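Local atomic coordinates of precorrin-6A reductase (Rhodobacter capsulatus, PDB entry 4X7G), a protein that catalyses the NADPH-dependent reduction of precorrin-6A, a step of cobalamin biosynthesis, and holds its reduced precorrin product beside NADP between two Rossmann-fold domains. Residues T2-L7 with G64-I69. Residues are numbered along the deposited sequence; the frame is centred on the assembly and turned at random.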
loop_
_atom_site.group_PDB
_atom_site.type_symbol
_atom_site.label_atom_id
_atom_site.label_comp_id
_atom_site.label_asym_id
_atom_site.label_seq_id
_atom_site.Cartn_x
_atom_site.Cartn_y
_atom_site.Cartn_z
ATOM N N THR A 2 3.493 -9.280 -25.927
ATOM C CA THR A 2 3.260 -8.496 -24.687
ATOM C C THR A 2 2.331 -9.245 -23.848
ATOM O O THR A 2 1.247 -9.656 -24.263
ATOM C CB THR A 2 2.691 -7.179 -25.054
ATOM O OG1 THR A 2 2.577 -6.310 -23.834
ATOM C CG2 THR A 2 1.382 -7.256 -25.681
ATOM N N ARG A 3 2.675 -9.412 -22.571
ATOM C CA ARG A 3 1.759 -9.941 -21.574
ATOM C C ARG A 3 2.209 -9.350 -20.219
ATOM O O ARG A 3 3.299 -9.721 -19.742
ATOM C CB ARG A 3 1.680 -11.458 -21.518
ATOM C CG ARG A 3 0.508 -11.918 -20.612
ATOM C CD ARG A 3 0.177 -13.407 -20.761
ATOM N NE ARG A 3 -0.958 -13.869 -19.969
ATOM C CZ ARG A 3 -2.250 -13.653 -20.198
ATOM N NH1 ARG A 3 -3.035 -14.194 -19.234
ATOM N NH2 ARG A 3 -2.744 -13.020 -21.314
ATOM N N LEU A 4 1.437 -8.435 -19.667
ATOM C CA LEU A 4 1.839 -7.718 -18.480
ATOM C C LEU A 4 1.379 -8.377 -17.256
ATOM O O LEU A 4 0.263 -8.948 -17.210
ATOM C CB LEU A 4 1.262 -6.334 -18.587
ATOM C CG LEU A 4 1.493 -5.517 -19.884
ATOM C CD1 LEU A 4 0.834 -4.149 -19.802
ATOM C CD2 LEU A 4 2.956 -5.446 -20.221
ATOM N N LEU A 5 2.163 -8.242 -16.184
ATOM C CA LEU A 5 1.730 -8.636 -14.818
ATOM C C LEU A 5 1.750 -7.376 -13.978
ATOM O O LEU A 5 2.785 -6.738 -13.857
ATOM C CB LEU A 5 2.675 -9.698 -14.224
ATOM C CG LEU A 5 2.377 -10.103 -12.784
ATOM C CD1 LEU A 5 1.068 -10.799 -12.665
ATOM C CD2 LEU A 5 3.503 -10.977 -12.299
ATOM N N VAL A 6 0.618 -7.066 -13.377
ATOM C CA VAL A 6 0.521 -5.947 -12.427
ATOM C C VAL A 6 0.390 -6.521 -11.048
ATOM O O VAL A 6 -0.591 -7.180 -10.740
ATOM C CB VAL A 6 -0.669 -5.051 -12.749
ATOM C CG1 VAL A 6 -0.782 -3.955 -11.694
ATOM C CG2 VAL A 6 -0.609 -4.498 -14.173
ATOM N N LEU A 7 1.418 -6.292 -10.234
ATOM C CA LEU A 7 1.335 -6.642 -8.835
ATOM C C LEU A 7 0.579 -5.519 -8.153
ATOM O O LEU A 7 1.031 -4.361 -8.210
ATOM C CB LEU A 7 2.730 -6.865 -8.225
ATOM C CG LEU A 7 3.600 -7.899 -8.971
ATOM C CD1 LEU A 7 5.015 -7.878 -8.334
ATOM C CD2 LEU A 7 2.978 -9.252 -8.931
ATOM N N GLY A 64 4.316 -16.646 -19.567
ATOM C CA GLY A 64 4.829 -15.883 -20.617
ATOM C C GLY A 64 4.768 -14.380 -20.429
ATOM O O GLY A 64 4.522 -13.620 -21.357
ATOM N N VAL A 65 5.036 -13.922 -19.224
ATOM C CA VAL A 65 5.036 -12.469 -18.892
ATOM C C VAL A 65 6.214 -11.772 -19.571
ATOM O O VAL A 65 7.366 -12.199 -19.493
ATOM C CB VAL A 65 5.032 -12.299 -17.385
ATOM C CG1 VAL A 65 5.169 -10.842 -17.010
ATOM C CG2 VAL A 65 3.763 -12.871 -16.759
ATOM N N SER A 66 5.937 -10.636 -20.204
ATOM C CA SER A 66 6.957 -9.840 -20.768
ATOM C C SER A 66 7.449 -8.711 -19.928
ATOM O O SER A 66 8.595 -8.242 -20.078
ATOM C CB SER A 66 6.460 -9.265 -22.104
ATOM O OG SER A 66 5.274 -8.489 -21.982
ATOM N N HIS A 67 6.587 -8.148 -19.091
ATOM C CA HIS A 67 6.861 -6.964 -18.292
ATOM C C HIS A 67 6.079 -7.121 -17.013
ATOM O O HIS A 67 4.889 -7.529 -17.015
ATOM C CB HIS A 67 6.417 -5.645 -18.966
ATOM C CG HIS A 67 6.956 -5.436 -20.333
ATOM N ND1 HIS A 67 6.482 -6.112 -21.419
ATOM C CD2 HIS A 67 7.929 -4.615 -20.754
ATOM C CE1 HIS A 67 7.208 -5.742 -22.460
ATOM N NE2 HIS A 67 8.042 -4.779 -22.111
ATOM N N VAL A 68 6.686 -6.676 -15.907
ATOM C CA VAL A 68 6.048 -6.592 -14.617
ATOM C C VAL A 68 5.998 -5.126 -14.185
ATOM O O VAL A 68 6.998 -4.444 -14.184
ATOM C CB VAL A 68 6.804 -7.391 -13.547
ATOM C CG1 VAL A 68 6.166 -7.248 -12.169
ATOM C CG2 VAL A 68 6.855 -8.855 -13.945
ATOM N N ILE A 69 4.801 -4.692 -13.761
ATOM C CA ILE A 69 4.652 -3.422 -13.027
ATOM C C ILE A 69 4.338 -3.757 -11.596
ATOM O O ILE A 69 3.313 -4.351 -11.296
ATOM C CB ILE A 69 3.567 -2.507 -13.606
ATOM C CG1 ILE A 69 3.834 -2.262 -15.100
ATOM C CG2 ILE A 69 3.575 -1.204 -12.789
ATOM C CD1 ILE A 69 5.103 -1.561 -15.450
#
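Leu5 O accepts a hydrogen bond from Ile69 N at 2.9 Å in the middle of a parallel Rossmann-fold sheet, where strands 4-7 and 67-70 lie side by side at the point from which the strand order runs outward both ways. The ladder is the classic parallel one: Leu5 N gives to His67 O, and Leu7 N gives to Ile69 O. At its start the hydroxyl of Ser66 stands in for a backbone carbonyl as the acceptor for Arg3 N. Ser66 bends off the strand path, with OG held between its own N and carbonyl carbon (chi1 58°). The bond from Arg3 N to Ser66 OG is 2.8 Å long and nearly straight, while Ser66 N returns a bond to Arg3 O. The same OG shares a 2.7 Å hydrogen bond with His67 ND1, whose ring is tied at NE2 to the carbonyl of His244. With an alanine here, Arg3 N would probably lose its acceptor and His67 ND1 its hydroxyl partner, leaving the imidazole less firmly set. On one face Leu4 reaches over with CD2, 3.7 Å from His67 CB, and Leu16 of helix 11-22 packs on Val6 and Ile69. The other face is closed by helix 52-63, whose Leu60 touches Leu5, Val65 and Val68. Toward the NADP end, Leu7 CG, anti to the carbonyl carbon (chi1 -55°), lies beside Val68, with CD1 4.1 Å from Val68 CG1.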